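Local coordinates for protein molybdopterin synthase sulfur carrier subunit (PDB 5MPO) that carries, on its thiocarboxylated C-terminus, the sulfur that molybdopterin synthase inserts into precursor Z to form the dithiolene of molybdopterin, at residues R40-S45 and T61-L66; V27-F30 and I36-V39. One frame throughout, in Å; residues are numbered along the deposited sequence.

Interaction 1: residues R40-S45 and T61-L66; sequences RSETIS and TRHPGL
The imidazole of His63 and the carboxylate of Glu42 meet edge to edge, their planes only 14° apart, while the guanidinium of Arg62 turns one face to the branched side of Ile44. The two pairs join strand 41-45, the outermost strand at one end of a ubiquitin-like beta-grasp sheet, to the segment that carries the chain out of helix 52-62. Glu42 and His63 reach for each other from opposite directions. His63 NE2 gives its hydrogen to Glu42 OE2 at 2.9 Å with an N-H...O angle of 157°; the oxygen lies close to the ring plane and receives it on its syn lone pair. A weak second branch runs from His63 NE2 to Glu42 OE1 at 3.2 Å, so the carboxylate straddles the ring nitrogen. Beyond CG the glutamate chain is extended, which carries the acid from the strand out to the imidazole. OE2 is also hydrogen-bonded to the hydroxyl of Tyr29, whose ring packs edge-to-face with His63; two bonds therefore grip this oxygen and fix the rotation of the carboxylate. Arg62 bends at its third torsion (chi3 -50°) and passes beside the acid without pairing with it: its NE stays 5.2 Å from Glu42 OE2, near enough that its charge would probably favour an ionised carboxylate. Its NH2 has a long, weak ion pair with Glu58. Ile44 meets the guanidinium face by van der Waals packing alone, with Arg62 NH1 3.6 Å from Ile44 CB and equally far from Ile44 CG2.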
loop_
_atom_site.group_PDB
_atom_site.type_symbol
_atom_site.label_atom_id
_atom_site.label_comp_id
_atom_site.label_asym_id
_atom_site.label_seq_id
_atom_site.Cartn_x
_atom_site.Cartn_y
_atom_site.Cartn_z
ATOM N N ARG B 40 35.562 9.281 -5.617
ATOM C CA ARG B 40 34.613 8.156 -5.371
ATOM C C ARG B 40 35.250 7.053 -4.527
ATOM O O ARG B 40 34.607 6.512 -3.636
ATOM C CB ARG B 40 34.093 7.533 -6.686
ATOM N N SER B 41 36.518 6.739 -4.812
ATOM C CA SER B 41 37.329 5.823 -3.996
ATOM C C SER B 41 38.849 5.997 -4.078
ATOM O O SER B 41 39.382 6.554 -5.038
ATOM C CB SER B 41 37.078 4.438 -4.476
ATOM O OG SER B 41 37.624 4.352 -5.752
ATOM N N GLU B 42 39.535 5.459 -3.076
ATOM C CA GLU B 42 40.987 5.267 -3.118
ATOM C C GLU B 42 41.447 4.059 -2.294
ATOM O O GLU B 42 40.696 3.521 -1.486
ATOM C CB GLU B 42 41.675 6.538 -2.598
ATOM C CG GLU B 42 41.654 6.690 -1.080
ATOM C CD GLU B 42 41.634 8.129 -0.644
ATOM O OE1 GLU B 42 41.886 9.006 -1.479
ATOM O OE2 GLU B 42 41.348 8.389 0.541
ATOM N N THR B 43 42.703 3.672 -2.461
ATOM C CA THR B 43 43.284 2.609 -1.644
ATOM C C THR B 43 44.205 3.249 -0.683
ATOM O O THR B 43 44.829 4.213 -0.997
ATOM C CB THR B 43 44.054 1.618 -2.488
ATOM O OG1 THR B 43 44.740 2.355 -3.473
ATOM C CG2 THR B 43 43.118 0.673 -3.237
ATOM N N ILE B 44 44.267 2.725 0.517
ATOM C CA ILE B 44 45.208 3.171 1.503
ATOM C C ILE B 44 45.672 1.927 2.225
ATOM O O ILE B 44 45.062 0.900 2.081
ATOM C CB ILE B 44 44.518 4.110 2.518
ATOM C CG1 ILE B 44 43.600 3.362 3.447
ATOM C CG2 ILE B 44 43.719 5.194 1.798
ATOM C CD1 ILE B 44 42.755 4.305 4.266
ATOM N N SER B 45 46.690 2.060 3.066
ATOM C CA SER B 45 47.278 0.960 3.819
ATOM C C SER B 45 46.947 1.129 5.258
ATOM O O SER B 45 47.044 2.195 5.766
ATOM C CB SER B 45 48.806 0.930 3.672
ATOM O OG SER B 45 49.377 0.158 4.750
ATOM N N THR B 61 42.637 12.694 8.484
ATOM C CA THR B 61 44.008 13.161 8.165
ATOM C C THR B 61 44.191 13.387 6.668
ATOM O O THR B 61 44.816 14.354 6.240
ATOM C CB THR B 61 45.061 12.116 8.594
ATOM O OG1 THR B 61 45.239 12.126 10.024
ATOM C CG2 THR B 61 46.426 12.308 7.865
ATOM N N ARG B 62 43.649 12.471 5.880
ATOM C CA ARG B 62 43.967 12.392 4.468
ATOM C C ARG B 62 43.133 13.317 3.616
ATOM O O ARG B 62 43.506 13.593 2.484
ATOM C CB ARG B 62 43.819 10.939 4.001
ATOM C CG ARG B 62 44.616 10.570 2.743
ATOM C CD ARG B 62 44.819 9.062 2.585
ATOM N NE ARG B 62 45.335 8.441 3.827
ATOM C CZ ARG B 62 46.236 7.456 3.887
ATOM N NH1 ARG B 62 46.749 6.890 2.783
ATOM N NH2 ARG B 62 46.617 7.010 5.077
ATOM N N HIS B 63 41.981 13.744 4.134
ATOM C CA HIS B 63 41.121 14.733 3.459
ATOM C C HIS B 63 40.532 15.518 4.613
ATOM O O HIS B 63 39.523 15.072 5.212
ATOM C CB HIS B 63 40.000 14.077 2.648
ATOM C CG HIS B 63 40.473 13.061 1.672
ATOM N ND1 HIS B 63 40.797 13.375 0.369
ATOM C CD2 HIS B 63 40.686 11.729 1.809
ATOM C CE1 HIS B 63 41.215 12.286 -0.252
ATOM N NE2 HIS B 63 41.158 11.275 0.605
ATOM N N PRO B 64 41.196 16.633 4.999
ATOM C CA PRO B 64 40.748 17.296 6.247
ATOM C C PRO B 64 39.333 17.922 6.184
ATOM O O PRO B 64 38.703 18.029 7.236
ATOM C CB PRO B 64 41.866 18.328 6.533
ATOM C CG PRO B 64 43.048 17.839 5.762
ATOM C CD PRO B 64 42.477 17.200 4.523
ATOM N N GLY B 65 38.831 18.257 4.984
ATOM C CA GLY B 65 37.423 18.647 4.791
ATOM C C GLY B 65 36.418 17.720 5.510
ATOM O O GLY B 65 35.452 18.180 6.139
ATOM N N LEU B 66 36.663 16.412 5.456
ATOM C CA LEU B 66 35.843 15.442 6.202
ATOM C C LEU B 66 35.702 15.701 7.705
ATOM O O LEU B 66 34.844 15.078 8.343
ATOM C CB LEU B 66 36.376 14.011 6.035
ATOM C CG LEU B 66 36.450 13.434 4.620
ATOM C CD1 LEU B 66 36.878 11.984 4.733
ATOM C CD2 LEU B 66 35.140 13.568 3.840
#

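Interaction 2: residues V27-F30 and I36-V39; sequences VLYF and ITGV
An ST turn where the chain leaves helix 32-37 lies against the ring of Tyr29, near the end of strand 24-29. Thr37 sets a methyl on one face of that ring: its CG2 is 3.5 Å from the Tyr29 ring centroid and only 7° off the normal, a CH-pi contact almost exactly over the centre. The other branch of the threonine works on its own backbone. Thr37 OG1 sits between the backbone N and the carbonyl carbon (chi1 79°), where it accepts the amide hydrogen of Val39 N at 2.8 Å and 157°. The same hydroxyl has a weak hydrogen bond with Ser33 O, one turn back in the helix, and Thr37 OG1 approaches Tyr29 CD2 to 3.5 Å. Gly38 makes the bend possible, for its phi is positive and a CB there would jam against the carbonyl O of Thr37. Strands 24-29 and 41-45 are antiparallel neighbours in the beta-grasp sheet, and helix 32-37 fills the connection between them; the turn leads through Val39 to Arg40, whose backbone is hydrogen-bonded with that of Tyr29. Here Val39 O lies at the ring edge, near its plane, 3.2 Å from Tyr29 CD2 and 3.4 Å from Tyr29 CB. The phenol oxygen of Tyr29 is hydrogen-bonded to Glu42 OE2. Replacing Tyr29 with an alanine would probably leave the Thr37 methyl without its aromatic platform and strip Glu42 of its hydroxyl partner. Next along the chain, the Phe30 ring meets aromatic side chains on the chain of another protein in the assembly.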
loop_
_atom_site.group_PDB
_atom_site.type_symbol
_atom_site.label_atom_id
_atom_site.label_comp_id
_atom_site.label_asym_id
_atom_site.label_seq_id
_atom_site.Cartn_x
_atom_site.Cartn_y
_atom_site.Cartn_z
ATOM N N VAL B 27 38.814 2.522 0.208
ATOM C CA VAL B 27 37.906 3.412 0.912
ATOM C C VAL B 27 36.928 3.907 -0.113
ATOM O O VAL B 27 37.340 4.318 -1.221
ATOM C CB VAL B 27 38.616 4.550 1.646
ATOM C CG1 VAL B 27 37.616 5.440 2.397
ATOM C CG2 VAL B 27 39.599 3.960 2.663
ATOM N N LEU B 28 35.634 3.776 0.198
ATOM C CA LEU B 28 34.602 4.268 -0.728
ATOM C C LEU B 28 33.918 5.501 -0.120
ATOM O O LEU B 28 33.620 5.533 1.091
ATOM C CB LEU B 28 33.620 3.148 -0.997
ATOM C CG LEU B 28 34.213 1.876 -1.633
ATOM C CD1 LEU B 28 33.151 0.820 -1.916
ATOM C CD2 LEU B 28 34.811 2.214 -2.967
ATOM N N TYR B 29 33.748 6.531 -0.929
ATOM C CA TYR B 29 33.189 7.819 -0.422
ATOM C C TYR B 29 31.873 8.013 -1.150
ATOM O O TYR B 29 31.833 8.013 -2.389
ATOM C CB TYR B 29 34.111 9.040 -0.625
ATOM C CG TYR B 29 35.444 8.968 0.119
ATOM C CD1 TYR B 29 35.491 9.076 1.490
ATOM C CD2 TYR B 29 36.658 8.733 -0.565
ATOM C CE1 TYR B 29 36.696 8.977 2.179
ATOM C CE2 TYR B 29 37.857 8.629 0.108
ATOM C CZ TYR B 29 37.868 8.742 1.478
ATOM O OH TYR B 29 39.031 8.630 2.186
ATOM N N PHE B 30 30.792 8.104 -0.379
ATOM C CA PHE B 30 29.456 8.249 -0.965
ATOM C C PHE B 30 28.865 9.623 -0.699
ATOM O O PHE B 30 29.088 10.200 0.372
ATOM C CB PHE B 30 28.554 7.114 -0.416
ATOM C CG PHE B 30 28.874 5.805 -1.042
ATOM C CD1 PHE B 30 28.544 5.596 -2.360
ATOM C CD2 PHE B 30 29.651 4.859 -0.367
ATOM C CE1 PHE B 30 28.908 4.445 -3.007
ATOM C CE2 PHE B 30 30.010 3.695 -1.003
ATOM C CZ PHE B 30 29.646 3.488 -2.332
ATOM N N ILE B 36 33.373 16.481 -0.893
ATOM C CA ILE B 36 34.487 16.934 -0.031
ATOM C C ILE B 36 35.844 16.336 -0.403
ATOM O O ILE B 36 36.670 17.041 -0.917
ATOM C CB ILE B 36 34.226 16.602 1.457
ATOM C CG1 ILE B 36 32.975 17.321 1.956
ATOM C CG2 ILE B 36 35.425 16.976 2.340
ATOM C CD1 ILE B 36 32.591 16.957 3.389
ATOM N N THR B 37 36.071 15.040 -0.174
ATOM C CA THR B 37 37.325 14.391 -0.610
ATOM C C THR B 37 37.615 14.717 -2.064
ATOM O O THR B 37 38.769 14.773 -2.469
ATOM C CB THR B 37 37.378 12.804 -0.487
ATOM O OG1 THR B 37 36.674 12.134 -1.573
ATOM C CG2 THR B 37 36.894 12.319 0.862
ATOM N N GLY B 38 36.567 14.852 -2.866
ATOM C CA GLY B 38 36.761 14.965 -4.296
ATOM C C GLY B 38 37.073 13.666 -4.990
ATOM O O GLY B 38 37.495 13.695 -6.137
ATOM N N VAL B 39 36.823 12.510 -4.365
ATOM C CA VAL B 39 36.965 11.236 -5.121
ATOM C C VAL B 39 36.077 10.056 -4.651
ATOM O O VAL B 39 35.847 9.899 -3.460
ATOM C CB VAL B 39 38.485 10.859 -5.261
ATOM C CG1 VAL B 39 39.112 10.499 -3.902
ATOM C CG2 VAL B 39 38.660 9.810 -6.363
#

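Overall arrangement
Both contacts are partly buried and lie on the same side of the chain's centre, their own centres about 7 Å apart. Interaction 1 ties strand 41-45 to the region after helix 52-62, and its arginine lies at the surface; interaction 2 ties strand 24-29 to the exit of helix 32-37 around a buried aromatic ring. The strands are adjacent in the sheet, joined by backbone pairing of Glu42 with Val27 and Arg40 with Tyr29. Chemistry follows position: charged and polar groups dominate between 40-45 and 61-66, whereas a methyl, a ring and a backbone carbonyl make up the contact of 27-30 with 36-39. Leu66 also packs on Ile36, a further point where the two meet.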